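Local coordinates for protein major extracellular endoglucanase (Xanthomonas campestris pv. campestris, PDB 4TUF) that hydrolyses internal beta-1,4-glucosidic linkages in cellulose, lichenin and cereal beta-glucans, acting through its TIM-barrel catalytic domain, at residues Phe27-His32 and Leu59-Thr65; Asn31-Leu37 and Thr70-Asp76; Arg40-Asp44 and Lys94-Glu98. All coordinates share one frame; numbering follows the deposited sequence.

Contact 1: Phe27-His32 and Leu59-Thr65; sequences FETGNH and LPFCPAT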
ATOM      1  N   PHE A  27       4.617  -3.377  11.573  1.00 39.53           N
ATOM      2  CA  PHE A  27       3.439  -3.456  12.436  1.00 35.09           C
ATOM      3  C   PHE A  27       2.504  -4.608  12.062  1.00 40.62           C
ATOM      4  O   PHE A  27       1.546  -4.889  12.782  1.00 48.16           O
ATOM      5  CB  PHE A  27       2.656  -2.136  12.406  1.00 36.23           C
ATOM      6  CG  PHE A  27       3.275  -1.033  13.224  1.00 42.61           C
ATOM      7  CD1 PHE A  27       3.241  -1.077  14.608  1.00 45.42           C
ATOM      8  CD2 PHE A  27       3.877   0.054  12.609  1.00 42.07           C
ATOM      9  CE1 PHE A  27       3.805  -0.067  15.364  1.00 42.99           C
ATOM     10  CE2 PHE A  27       4.443   1.067  13.358  1.00 40.72           C
ATOM     11  CZ  PHE A  27       4.408   1.007  14.738  1.00 42.46           C
ATOM     12  N   GLU A  28       2.772  -5.270  10.940  1.00 36.13           N
ATOM     13  CA  GLU A  28       1.930  -6.380  10.511  1.00 37.14           C
ATOM     14  C   GLU A  28       2.651  -7.707  10.704  1.00 35.72           C
ATOM     15  O   GLU A  28       2.217  -8.739  10.194  1.00 40.77           O
ATOM     16  CB  GLU A  28       1.504  -6.203   9.046  1.00 41.22           C
ATOM     17  CG  GLU A  28       2.504  -6.689   7.995  1.00 49.27           C
ATOM     18  CD  GLU A  28       3.832  -5.942   8.018  1.00 52.92           C
ATOM     19  OE1 GLU A  28       3.924  -4.869   8.660  1.00 49.03           O
ATOM     20  OE2 GLU A  28       4.787  -6.439   7.378  1.00 53.07           O
ATOM     21  N   THR A  29       3.746  -7.677  11.456  1.00 33.43           N
ATOM     22  CA  THR A  29       4.557  -8.872  11.660  1.00 34.97           C
ATOM     23  C   THR A  29       4.575  -9.329  13.112  1.00 39.27           C
ATOM     24  O   THR A  29       3.968  -8.705  13.984  1.00 35.59           O
ATOM     25  CB  THR A  29       6.006  -8.644  11.218  1.00 37.61           C
ATOM     26  OG1 THR A  29       6.686  -7.864  12.209  1.00 37.87           O
ATOM     27  CG2 THR A  29       6.046  -7.928   9.873  1.00 33.40           C
ATOM     28  N   GLY A  30       5.298 -10.417  13.361  1.00 43.34           N
ATOM     29  CA  GLY A  30       5.391 -10.991  14.688  1.00 36.34           C
ATOM     30  C   GLY A  30       5.978 -10.049  15.716  1.00 43.39           C
ATOM     31  O   GLY A  30       5.758 -10.230  16.910  1.00 49.10           O
ATOM     32  N   ASN A  31       6.719  -9.044  15.252  1.00 42.67           N
ATOM     33  CA  ASN A  31       7.333  -8.049  16.131  1.00 38.81           C
ATOM     34  C   ASN A  31       6.362  -6.965  16.587  1.00 41.09           C
ATOM     35  O   ASN A  31       6.567  -6.349  17.632  1.00 48.15           O
ATOM     36  CB  ASN A  31       8.524  -7.394  15.435  1.00 43.64           C
ATOM     37  CG  ASN A  31       9.660  -8.363  15.184  1.00 46.82           C
ATOM     38  OD1 ASN A  31       9.747  -9.417  15.817  1.00 46.72           O
ATOM     39  ND2 ASN A  31      10.548  -8.005  14.262  1.00 44.52           N
ATOM     40  N   HIS A  32       5.320  -6.733  15.792  1.00 40.65           N
ATOM     41  CA  HIS A  32       4.298  -5.728  16.083  1.00 41.55           C
ATOM     42  C   HIS A  32       4.886  -4.336  16.328  1.00 47.44           C
ATOM     43  O   HIS A  32       4.496  -3.643  17.264  1.00 55.35           O
ATOM     44  CB  HIS A  32       3.460  -6.157  17.289  1.00 42.83           C
ATOM     45  CG  HIS A  32       2.945  -7.561  17.196  1.00 48.12           C
ATOM     46  ND1 HIS A  32       3.454  -8.593  17.956  1.00 50.69           N
ATOM     47  CD2 HIS A  32       1.973  -8.105  16.425  1.00 39.22           C
ATOM     48  CE1 HIS A  32       2.812  -9.711  17.663  1.00 44.39           C
ATOM     49  NE2 HIS A  32       1.911  -9.442  16.734  1.00 34.50           N
ATOM     50  N   LEU A  59       1.246   2.367   5.988  1.00 39.75           N
ATOM     51  CA  LEU A  59       1.540   1.584   7.193  1.00 38.43           C
ATOM     52  C   LEU A  59       0.777   0.266   7.282  1.00 37.77           C
ATOM     53  O   LEU A  59      -0.385   0.245   7.688  1.00 37.71           O
ATOM     54  CB  LEU A  59       1.226   2.403   8.448  1.00 38.92           C
ATOM     55  CG  LEU A  59       2.346   3.194   9.112  1.00 42.36           C
ATOM     56  CD1 LEU A  59       1.866   3.713  10.453  1.00 38.84           C
ATOM     57  CD2 LEU A  59       3.583   2.331   9.281  1.00 50.18           C
ATOM     58  N   PRO A  60       1.426  -0.842   6.906  1.00 36.30           N
ATOM     59  CA  PRO A  60       0.806  -2.144   7.171  1.00 39.04           C
ATOM     60  C   PRO A  60       0.613  -2.394   8.669  1.00 40.84           C
ATOM     61  O   PRO A  60       1.451  -2.000   9.473  1.00 43.12           O
ATOM     62  CB  PRO A  60       1.810  -3.139   6.573  1.00 44.15           C
ATOM     63  CG  PRO A  60       2.541  -2.357   5.519  1.00 37.87           C
ATOM     64  CD  PRO A  60       2.629  -0.953   6.061  1.00 33.92           C
ATOM     65  N   PHE A  61      -0.494  -3.026   9.035  1.00 40.56           N
ATOM     66  CA  PHE A  61      -0.717  -3.459  10.411  1.00 31.89           C
ATOM     67  C   PHE A  61      -1.460  -4.797  10.406  1.00 34.55           C
ATOM     68  O   PHE A  61      -1.901  -5.263   9.362  1.00 38.68           O
ATOM     69  CB  PHE A  61      -1.508  -2.412  11.198  1.00 28.92           C
ATOM     70  CG  PHE A  61      -2.932  -2.255  10.735  1.00 34.96           C
ATOM     71  CD1 PHE A  61      -3.948  -3.031  11.283  1.00 33.77           C
ATOM     72  CD2 PHE A  61      -3.256  -1.337   9.747  1.00 27.78           C
ATOM     73  CE1 PHE A  61      -5.260  -2.896  10.850  1.00 26.74           C
ATOM     74  CE2 PHE A  61      -4.561  -1.198   9.311  1.00 28.70           C
ATOM     75  CZ  PHE A  61      -5.565  -1.979   9.864  1.00 27.20           C
ATOM     76  N   CYS A  62      -1.597  -5.407  11.575  1.00 38.55           N
ATOM     77  CA  CYS A  62      -2.333  -6.655  11.716  1.00 33.23           C
ATOM     78  C   CYS A  62      -3.224  -6.523  12.942  1.00 39.42           C
ATOM     79  O   CYS A  62      -2.984  -5.652  13.775  1.00 49.52           O
ATOM     80  CB  CYS A  62      -1.376  -7.840  11.844  1.00 35.61           C
ATOM     81  SG  CYS A  62      -0.345  -7.831  13.340  1.00 46.70           S
ATOM     82  N   PRO A  63      -4.268  -7.361  13.048  1.00 35.69           N
ATOM     83  CA  PRO A  63      -5.175  -7.300  14.199  1.00 30.35           C
ATOM     84  C   PRO A  63      -4.468  -7.363  15.554  1.00 39.14           C
ATOM     85  O   PRO A  63      -4.772  -6.550  16.428  1.00 48.70           O
ATOM     86  CB  PRO A  63      -6.057  -8.528  14.000  1.00 34.17           C
ATOM     87  CG  PRO A  63      -6.129  -8.683  12.526  1.00 27.36           C
ATOM     88  CD  PRO A  63      -4.763  -8.296  12.020  1.00 39.52           C
ATOM     89  N   ALA A  64      -3.544  -8.303  15.720  1.00 35.87           N
ATOM     90  CA  ALA A  64      -2.833  -8.468  16.986  1.00 40.73           C
ATOM     91  C   ALA A  64      -2.194  -7.165  17.472  1.00 47.25           C
ATOM     92  O   ALA A  64      -2.191  -6.877  18.669  1.00 51.66           O
ATOM     93  CB  ALA A  64      -1.777  -9.550  16.860  1.00 33.11           C
ATOM     94  N   THR A  65      -1.660  -6.381  16.540  1.00 38.92           N
ATOM     95  CA  THR A  65      -1.027  -5.107  16.873  1.00 40.70           C
ATOM     96  C   THR A  65      -2.016  -4.134  17.524  1.00 46.87           C
ATOM     97  O   THR A  65      -1.638  -3.317  18.371  1.00 43.43           O
ATOM     98  CB  THR A  65      -0.409  -4.461  15.617  1.00 37.44           C
ATOM     99  OG1 THR A  65       0.703  -5.250  15.179  1.00 42.24           O
ATOM    100  CG2 THR A  65       0.067  -3.048  15.897  1.00 29.62           C
TER
HETATM  101  O   HOH W   1       4.042  -1.379   9.545  1.00 30.82           O

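Contact 2: Asn31-Leu37 and Thr70-Asp76; sequences NHVMHGL and TMPASID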
ATOM      1  N   ASN A  31       6.719  -9.044  15.252  1.00 42.67           N
ATOM      2  CA  ASN A  31       7.333  -8.049  16.131  1.00 38.81           C
ATOM      3  C   ASN A  31       6.362  -6.965  16.587  1.00 41.09           C
ATOM      4  O   ASN A  31       6.567  -6.349  17.632  1.00 48.15           O
ATOM      5  CB  ASN A  31       8.524  -7.394  15.435  1.00 43.64           C
ATOM      6  CG  ASN A  31       9.660  -8.363  15.184  1.00 46.82           C
ATOM      7  OD1 ASN A  31       9.747  -9.417  15.817  1.00 46.72           O
ATOM      8  ND2 ASN A  31      10.548  -8.005  14.262  1.00 44.52           N
ATOM      9  N   HIS A  32       5.320  -6.733  15.792  1.00 40.65           N
ATOM     10  CA  HIS A  32       4.298  -5.728  16.083  1.00 41.55           C
ATOM     11  C   HIS A  32       4.886  -4.336  16.328  1.00 47.44           C
ATOM     12  O   HIS A  32       4.496  -3.643  17.264  1.00 55.35           O
ATOM     13  CB  HIS A  32       3.460  -6.157  17.289  1.00 42.83           C
ATOM     14  CG  HIS A  32       2.945  -7.561  17.196  1.00 48.12           C
ATOM     15  ND1 HIS A  32       3.454  -8.593  17.956  1.00 50.69           N
ATOM     16  CD2 HIS A  32       1.973  -8.105  16.425  1.00 39.22           C
ATOM     17  CE1 HIS A  32       2.812  -9.711  17.663  1.00 44.39           C
ATOM     18  NE2 HIS A  32       1.911  -9.442  16.734  1.00 34.50           N
ATOM     19  N   VAL A  33       5.823  -3.934  15.477  1.00 42.99           N
ATOM     20  CA  VAL A  33       6.417  -2.602  15.536  1.00 40.40           C
ATOM     21  C   VAL A  33       7.160  -2.385  14.225  1.00 40.97           C
ATOM     22  O   VAL A  33       7.640  -3.352  13.633  1.00 41.81           O
ATOM     23  CB  VAL A  33       7.376  -2.446  16.755  1.00 46.72           C
ATOM     24  CG1 VAL A  33       8.567  -3.392  16.642  1.00 35.97           C
ATOM     25  CG2 VAL A  33       7.843  -0.999  16.920  1.00 36.79           C
ATOM     26  N   MET A  34       7.245  -1.142  13.754  1.00 42.27           N
ATOM     27  CA  MET A  34       7.982  -0.863  12.519  1.00 39.39           C
ATOM     28  C   MET A  34       9.419  -1.369  12.651  1.00 35.17           C
ATOM     29  O   MET A  34      10.009  -1.294  13.723  1.00 41.46           O
ATOM     30  CB  MET A  34       7.959   0.632  12.175  1.00 35.21           C
ATOM     31  CG  MET A  34       8.743   1.509  13.123  1.00 43.89           C
ATOM     32  SD  MET A  34       8.755   3.247  12.641  1.00 62.92           S
ATOM     33  CE  MET A  34       9.735   3.179  11.157  1.00 53.97           C
ATOM     34  N   HIS A  35       9.955  -1.908  11.561  1.00 36.27           N
ATOM     35  CA  HIS A  35      11.258  -2.568  11.566  1.00 39.45           C
ATOM     36  C   HIS A  35      12.436  -1.609  11.667  1.00 42.30           C
ATOM     37  O   HIS A  35      12.326  -0.433  11.327  1.00 35.58           O
ATOM     38  CB  HIS A  35      11.424  -3.420  10.304  1.00 41.01           C
ATOM     39  CG  HIS A  35      10.780  -4.768  10.392  1.00 53.21           C
ATOM     40  ND1 HIS A  35      10.337  -5.453   9.282  1.00 55.70           N
ATOM     41  CD2 HIS A  35      10.511  -5.561  11.456  1.00 60.25           C
ATOM     42  CE1 HIS A  35       9.819  -6.609   9.658  1.00 58.77           C
ATOM     43  NE2 HIS A  35       9.912  -6.699  10.973  1.00 63.38           N
ATOM     44  N   GLY A  36      13.568  -2.134  12.128  1.00 42.02           N
ATOM     45  CA  GLY A  36      14.811  -1.390  12.139  1.00 40.82           C
ATOM     46  C   GLY A  36      15.132  -0.729  13.462  1.00 46.83           C
ATOM     47  O   GLY A  36      16.163  -0.067  13.602  1.00 47.68           O
ATOM     48  N   LEU A  37      14.260  -0.911  14.445  1.00 49.87           N
ATOM     49  CA  LEU A  37      14.474  -0.287  15.743  1.00 47.74           C
ATOM     50  C   LEU A  37      15.499  -1.070  16.561  1.00 50.29           C
ATOM     51  O   LEU A  37      15.715  -0.781  17.737  1.00 59.11           O
ATOM     52  CB  LEU A  37      13.153  -0.153  16.504  1.00 40.09           C
ATOM     53  CG  LEU A  37      12.063   0.611  15.742  1.00 48.13           C
ATOM     54  CD1 LEU A  37      10.933   1.056  16.659  1.00 37.67           C
ATOM     55  CD2 LEU A  37      12.642   1.804  14.982  1.00 48.47           C
ATOM     56  N   THR A  70      -0.737  -6.555  23.462  1.00 45.30           N
ATOM     57  CA  THR A  70       0.270  -7.097  22.560  1.00 46.01           C
ATOM     58  C   THR A  70       1.582  -6.335  22.740  1.00 50.58           C
ATOM     59  O   THR A  70       1.636  -5.116  22.565  1.00 51.11           O
ATOM     60  CB  THR A  70      -0.178  -7.027  21.091  1.00 42.38           C
ATOM     61  OG1 THR A  70      -1.274  -7.927  20.883  1.00 39.56           O
ATOM     62  CG2 THR A  70       0.966  -7.421  20.159  1.00 36.90           C
ATOM     63  N   MET A  71       2.635  -7.051  23.116  1.00 52.40           N
ATOM     64  CA  MET A  71       3.932  -6.419  23.324  1.00 50.25           C
ATOM     65  C   MET A  71       4.777  -6.488  22.060  1.00 49.67           C
ATOM     66  O   MET A  71       4.668  -7.438  21.286  1.00 49.78           O
ATOM     67  CB  MET A  71       4.664  -7.076  24.493  1.00 48.56           C
ATOM     68  CG  MET A  71       4.003  -6.841  25.851  1.00 51.69           C
ATOM     69  SD  MET A  71       3.939  -5.097  26.333  1.00 89.15           S
ATOM     70  CE  MET A  71       5.686  -4.709  26.480  1.00 69.84           C
ATOM     71  N   PRO A  72       5.613  -5.467  21.834  1.00 50.97           N
ATOM     72  CA  PRO A  72       6.521  -5.471  20.682  1.00 49.52           C
ATOM     73  C   PRO A  72       7.776  -6.305  20.925  1.00 54.79           C
ATOM     74  O   PRO A  72       8.051  -6.701  22.061  1.00 56.85           O
ATOM     75  CB  PRO A  72       6.879  -3.997  20.523  1.00 48.58           C
ATOM     76  CG  PRO A  72       6.804  -3.461  21.910  1.00 47.91           C
ATOM     77  CD  PRO A  72       5.676  -4.199  22.581  1.00 46.69           C
ATOM     78  N   ALA A  73       8.525  -6.567  19.860  1.00 57.34           N
ATOM     79  CA  ALA A  73       9.786  -7.288  19.969  1.00 54.38           C
ATOM     80  C   ALA A  73      10.833  -6.654  19.065  1.00 54.95           C
ATOM     81  O   ALA A  73      10.501  -5.831  18.207  1.00 51.50           O
ATOM     82  CB  ALA A  73       9.598  -8.753  19.616  1.00 43.56           C
ATOM     83  N   SER A  74      12.090  -7.038  19.280  1.00 58.30           N
ATOM     84  CA  SER A  74      13.240  -6.610  18.471  1.00 54.80           C
ATOM     85  C   SER A  74      13.598  -5.129  18.626  1.00 52.31           C
ATOM     86  O   SER A  74      14.428  -4.612  17.879  1.00 54.84           O
ATOM     87  CB  SER A  74      13.006  -6.919  16.985  1.00 59.08           C
ATOM     88  OG  SER A  74      12.093  -6.002  16.397  1.00 59.08           O
ATOM     89  N   ILE A  75      12.994  -4.443  19.589  1.00 49.78           N
ATOM     90  CA  ILE A  75      13.336  -3.044  19.798  1.00 50.81           C
ATOM     91  C   ILE A  75      14.572  -2.910  20.677  1.00 48.77           C
ATOM     92  O   ILE A  75      14.616  -3.447  21.785  1.00 49.07           O
ATOM     93  CB  ILE A  75      12.189  -2.251  20.443  1.00 54.81           C
ATOM     94  CG1 ILE A  75      10.919  -2.364  19.602  1.00 57.58           C
ATOM     95  CG2 ILE A  75      12.583  -0.787  20.598  1.00 49.40           C
ATOM     96  CD1 ILE A  75       9.734  -1.655  20.212  1.00 54.18           C
ATOM     97  N   ASP A  76      15.574  -2.203  20.160  1.00 49.01           N
ATOM     98  CA  ASP A  76      16.743  -1.785  20.929  1.00 49.93           C
ATOM     99  C   ASP A  76      16.388  -0.551  21.753  1.00 51.83           C
ATOM    100  O   ASP A  76      16.354   0.561  21.229  1.00 50.21           O
ATOM    101  CB  ASP A  76      17.911  -1.487  19.987  1.00 55.88           C
ATOM    102  CG  ASP A  76      19.217  -1.208  20.720  1.00 60.77           C
ATOM    103  OD1 ASP A  76      19.198  -0.778  21.894  1.00 62.15           O
ATOM    104  OD2 ASP A  76      20.280  -1.417  20.096  1.00 62.48           O
TER

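Contact 3: Arg40-Asp44 and Lys94-Glu98; sequences RNWKD and KVIAE. With 2HP (dihydrogenphosphate ion), chain E.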
ATOM      1  N   ARG A  40      18.227   1.511  14.491  1.00 57.55           N
ATOM      2  CA  ARG A  40      17.970   2.945  14.388  1.00 54.32           C
ATOM      3  C   ARG A  40      16.994   3.457  15.445  1.00 52.49           C
ATOM      4  O   ARG A  40      16.243   2.684  16.041  1.00 52.49           O
ATOM      5  CB  ARG A  40      17.418   3.282  12.997  1.00 50.05           C
ATOM      6  CG  ARG A  40      18.297   2.844  11.837  1.00 48.71           C
ATOM      7  CD  ARG A  40      19.522   3.734  11.686  1.00 52.03           C
ATOM      8  NE  ARG A  40      19.177   5.152  11.599  1.00 56.26           N
ATOM      9  CZ  ARG A  40      18.675   5.743  10.516  1.00 52.04           C
ATOM     10  NH1 ARG A  40      18.445   5.041   9.417  1.00 47.59           N
ATOM     11  NH2 ARG A  40      18.396   7.038  10.535  1.00 52.65           N
ATOM     12  N   ASN A  41      17.013   4.768  15.666  1.00 45.00           N
ATOM     13  CA  ASN A  41      16.001   5.438  16.475  1.00 44.47           C
ATOM     14  C   ASN A  41      14.797   5.774  15.608  1.00 45.46           C
ATOM     15  O   ASN A  41      14.949   6.349  14.530  1.00 49.23           O
ATOM     16  CB  ASN A  41      16.573   6.703  17.115  1.00 46.32           C
ATOM     17  CG  ASN A  41      15.512   7.540  17.798  1.00 50.39           C
ATOM     18  OD1 ASN A  41      14.976   8.480  17.216  1.00 50.42           O
ATOM     19  ND2 ASN A  41      15.201   7.198  19.041  1.00 50.98           N
ATOM     20  N   TRP A  42      13.606   5.410  16.071  1.00 47.32           N
ATOM     21  CA  TRP A  42      12.408   5.480  15.230  1.00 47.54           C
ATOM     22  C   TRP A  42      12.120   6.900  14.744  1.00 49.99           C
ATOM     23  O   TRP A  42      11.775   7.104  13.583  1.00 49.95           O
ATOM     24  CB  TRP A  42      11.192   4.924  15.983  1.00 43.63           C
ATOM     25  CG  TRP A  42      10.758   5.773  17.138  1.00 45.00           C
ATOM     26  CD1 TRP A  42      11.317   5.820  18.390  1.00 48.93           C
ATOM     27  CD2 TRP A  42       9.677   6.707  17.147  1.00 42.98           C
ATOM     28  NE1 TRP A  42      10.642   6.728  19.174  1.00 48.42           N
ATOM     29  CE2 TRP A  42       9.634   7.286  18.433  1.00 47.74           C
ATOM     30  CE3 TRP A  42       8.739   7.110  16.192  1.00 37.30           C
ATOM     31  CZ2 TRP A  42       8.689   8.245  18.783  1.00 50.76           C
ATOM     32  CZ3 TRP A  42       7.805   8.060  16.540  1.00 42.20           C
ATOM     33  CH2 TRP A  42       7.783   8.617  17.825  1.00 46.46           C
ATOM     34  N   LYS A  43      12.276   7.878  15.632  1.00 55.64           N
ATOM     35  CA  LYS A  43      12.029   9.274  15.292  1.00 49.46           C
ATOM     36  C   LYS A  43      13.039   9.771  14.258  1.00 50.69           C
ATOM     37  O   LYS A  43      12.677  10.482  13.319  1.00 54.49           O
ATOM     38  CB  LYS A  43      12.086  10.147  16.548  1.00 45.54           C
ATOM     39  CG  LYS A  43      10.953  11.151  16.691  1.00 50.08           C
ATOM     40  CD  LYS A  43      11.353  12.276  17.642  1.00 62.93           C
ATOM     41  CE  LYS A  43      10.147  13.012  18.218  1.00 70.82           C
ATOM     42  NZ  LYS A  43       9.444  12.207  19.263  1.00 71.73           N
ATOM     43  N   ASP A  44      14.303   9.388  14.426  1.00 45.79           N
ATOM     44  CA  ASP A  44      15.354   9.804  13.501  1.00 54.69           C
ATOM     45  C   ASP A  44      15.187   9.165  12.125  1.00 48.03           C
ATOM     46  O   ASP A  44      15.502   9.777  11.108  1.00 44.80           O
ATOM     47  CB  ASP A  44      16.735   9.473  14.072  1.00 71.98           C
ATOM     48  CG  ASP A  44      17.142  10.416  15.198  1.00 94.09           C
ATOM     49  OD1 ASP A  44      16.269  11.169  15.690  1.00 98.09           O
ATOM     50  OD2 ASP A  44      18.330  10.403  15.594  1.00101.98           O
ATOM     51  N   LYS A  94       1.983   6.458  18.814  1.00 41.99           N
ATOM     52  CA  LYS A  94       3.085   7.412  18.851  1.00 41.59           C
ATOM     53  C   LYS A  94       3.708   7.655  17.469  1.00 45.27           C
ATOM     54  O   LYS A  94       4.154   8.764  17.169  1.00 50.17           O
ATOM     55  CB  LYS A  94       4.152   6.924  19.829  1.00 41.99           C
ATOM     56  CG  LYS A  94       5.019   8.017  20.407  1.00 50.29           C
ATOM     57  CD  LYS A  94       5.877   7.481  21.541  1.00 56.67           C
ATOM     58  CE  LYS A  94       6.519   8.616  22.319  1.00 64.23           C
ATOM     59  NZ  LYS A  94       5.487   9.443  23.007  1.00 72.68           N
ATOM     60  N   VAL A  95       3.744   6.620  16.634  1.00 40.32           N
ATOM     61  CA  VAL A  95       4.322   6.745  15.299  1.00 45.18           C
ATOM     62  C   VAL A  95       3.424   7.566  14.371  1.00 49.35           C
ATOM     63  O   VAL A  95       3.898   8.450  13.655  1.00 50.88           O
ATOM     64  CB  VAL A  95       4.589   5.362  14.666  1.00 39.86           C
ATOM     65  CG1 VAL A  95       4.945   5.511  13.196  1.00 35.57           C
ATOM     66  CG2 VAL A  95       5.710   4.648  15.406  1.00 37.81           C
ATOM     67  N   ILE A  96       2.128   7.274  14.392  1.00 48.33           N
ATOM     68  CA  ILE A  96       1.162   8.025  13.597  1.00 39.89           C
ATOM     69  C   ILE A  96       1.137   9.491  14.030  1.00 45.69           C
ATOM     70  O   ILE A  96       1.007  10.394  13.199  1.00 48.28           O
ATOM     71  CB  ILE A  96      -0.241   7.396  13.706  1.00 30.88           C
ATOM     72  CG1 ILE A  96      -0.292   6.117  12.868  1.00 29.24           C
ATOM     73  CG2 ILE A  96      -1.317   8.353  13.224  1.00 31.30           C
ATOM     74  CD1 ILE A  96      -1.398   5.173  13.261  1.00 29.52           C
ATOM     75  N   ALA A  97       1.301   9.722  15.329  1.00 43.36           N
ATOM     76  CA  ALA A  97       1.349  11.078  15.864  1.00 42.25           C
ATOM     77  C   ALA A  97       2.588  11.825  15.370  1.00 41.27           C
ATOM     78  O   ALA A  97       2.557  13.046  15.193  1.00 38.82           O
ATOM     79  CB  ALA A  97       1.313  11.049  17.393  1.00 38.26           C
ATOM     80  N   GLU A  98       3.675  11.089  15.150  1.00 40.71           N
ATOM     81  CA  GLU A  98       4.928  11.688  14.694  1.00 43.53           C
ATOM     82  C   GLU A  98       4.850  12.081  13.225  1.00 44.88           C
ATOM     83  O   GLU A  98       5.248  13.186  12.852  1.00 47.28           O
ATOM     84  CB  GLU A  98       6.103  10.736  14.917  1.00 41.91           C
ATOM     85  CG  GLU A  98       7.418  11.222  14.315  1.00 43.51           C
ATOM     86  CD  GLU A  98       7.950  12.477  14.984  1.00 51.52           C
ATOM     87  OE1 GLU A  98       7.465  12.828  16.083  1.00 46.44           O
ATOM     88  OE2 GLU A  98       8.864  13.111  14.409  1.00 58.01           O
TER
HETATM   89  P   2HP E 401       8.891  11.701  23.346  1.00100.77           P
HETATM   90  O1  2HP E 401       8.443  12.983  24.008  1.00 97.02           O
HETATM   91  O2  2HP E 401      10.397  11.686  23.210  1.00 97.84           O
HETATM   92  O3  2HP E 401       8.450  10.528  24.191  1.00100.35           O
HETATM   93  O4  2HP E 401       8.265  11.605  21.973  1.00104.35           O

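Contact 1: Phe27-His32 and Leu59-Thr65
Phe-27 lies against Pro-60 and Leu-59 at the end of a barrel strand. Its CB sits 3.2 Å from Pro-60 O. From there CG turns beside the backbone N (chi1 -77°), and the ring runs out between two side chains of the other segment. On one flank CD1 approaches the Thr-65 methyl CG2 at 4.0 Å; on the other, Leu-59 CD2 lies at the ring edge, by CD2. The far end, CZ, reaches Val-95 on helix 88-102.

The backbone of Phe-27 is held as well. Its carbonyl O accepts a hydrogen bond from Thr-65 OG1 at 2.6 Å, with the donor tilted 23° from the carbonyl plane, and a weak one from Cys-62 N. A water bridges its N to Pro-60 O.

Glu-28 lies alongside Pro-60 with OE1 near Pro-60 CB, but that oxygen is hydrogen-bonded to Gly-26 N. Further on, the His-32 ring turns its edge to Cys-62 SG, which is 3.9 Å from CD2 and disulfide-bonded to Cys-115.

This is the loop after strand 16-23 folding over the C-terminal end of strand 56-61 in the (β/α)8 barrel, with Pro-60 about 6 Å, side chain to side chain, from Glu-278, the probable nucleophile. The chemistry implies a loop held at the barrel rim by the Thr-65 hydroxyl's grip on a backbone carbonyl and by apolar packing of the Phe-27 ring.

Contact 2: Asn31-Leu37 and Thr70-Asp76
Two backbone hydrogen bonds pin Asn-31 and Leu-37, at the two ends of their segment, to the facing loop. Ala-73 N donates to Asn-31 O over 3.0 Å, in the carbonyl plane and on a lone pair. The same oxygen receives a CA-H...O contact from Pro-72. At the other end Asp-76 N gives its hydrogen to Leu-37 O at 2.8 Å; here the donor stands 37° out of the carbonyl plane. The carboxylate of Asp-76 is engaged elsewhere, OD1 with Ser-78 N and OD2 in a salt bridge to Arg-79.

One CH-pi contact involves the His-32 ring. Thr-70 CG2 rests over one face, 3.6 Å from the centroid and displaced from the ring centre toward ND1. Thr-70 has its hydroxyl beside the backbone N (chi1 -68°), where OG1 is hydrogen-bonded to Ala-64 O, and this leaves the methyl to meet the imidazole.

Both segments are βα loops of the TIM barrel: residues 31-37 lie between strand 16-23 and helix 42-51, and residues 70-76 between strand 56-61 and helix 88-102, so the pairing joins two consecutive loops at the same end of the barrel.

Apolar contacts fill the middle. Val-33 CB faces Pro-72 CB, and its CG2 meets Ile-75 CD1 at 3.9 Å, while CG1 touches the polar Ala-73 O at 3.5 Å. Ile-75 sends its other branch, CG2, to Leu-37 CB at 4.2 Å. Ile-91 of helix 88-102 touches Val-33, Pro-72 and Ile-75. Of the polar side chains, the Asn-31 amide lies beside Ser-74, ND2 3.3 Å from OG, though the angle is too poor for a hydrogen bond.

Contact 3: Arg40-Asp44 and Lys94-Glu98
Helices 42-51 and 88-102, the helices that follow the first two strands of the (β/α)8 barrel, meet here on its outer layer, the first of them entering through its N-terminal turn. Trp-42 carries most of the contact. Its CG occupies the position between backbone N and carbonyl carbon (chi1 68°), which sends the indole across to the second helix, and the six-membered ring makes the touch. The ring edge at CZ3 meets Glu-98 CB at 3.6 Å, CH2 comes to 3.8 Å from Lys-94 CG, and CE3 packs against Val-95 CG2. Lys-94 crosses the indole at about a right angle, and the Glu-98 carboxylate and ring planes are turned 83° to each other. The indole N-H is engaged outside the two segments: NE1 is hydrogen-bonded to Asp-82 OD1.

Lys-43 comes from the next position of the same turn. Its CB lies over the centre of one indole face, and the chain then crosses Glu-98, CE passing 3.4 Å from OE1. NZ forms a long salt bridge to that oxygen, at 3.8 Å. The nearer anion is a bound dihydrogenphosphate, whose O4 lies 3.0 Å from Lys-43 NZ. Lys-94 approaches the same ion from the other helix, and Asp-82 completes the pocket. The two ammonium groups are 6.1 Å apart, NZ to NZ, and the phosphate would be expected to offset their like charges.

Asn-41 caps the start of the helix that carries Trp-42 and Lys-43: its OD1 accepts from Asp-44 N at 3.0 Å. On the other helix, Lys-94 bends at its last torsion (chi4 65°), and this end meets the phosphate by CE as well as NZ, with CE 3.3 Å from O3.

From the N terminus, the chain leaves strand 16-23 and enters the loop that holds residues 27-37. Contact 1 closes the first loop, bringing 59-65, the end of strand 56-61 and the turn after it, back to 27-32. Contact 2 closes another a few residues later, where 70-76 comes back to 31-37. Contact 3 is the last, made when helix 88-102 comes alongside the start of helix 42-51. All three cross, since their segments alternate along the chain. Asn-31 and His-32 belong to both contacts 1 and 2, and Ala-64 joins Thr-70 between them. Leu-37 meets Trp-42 and Phe-27 meets Val-95, so the first two βα units are tied together from barrel strand through loops to outer helices.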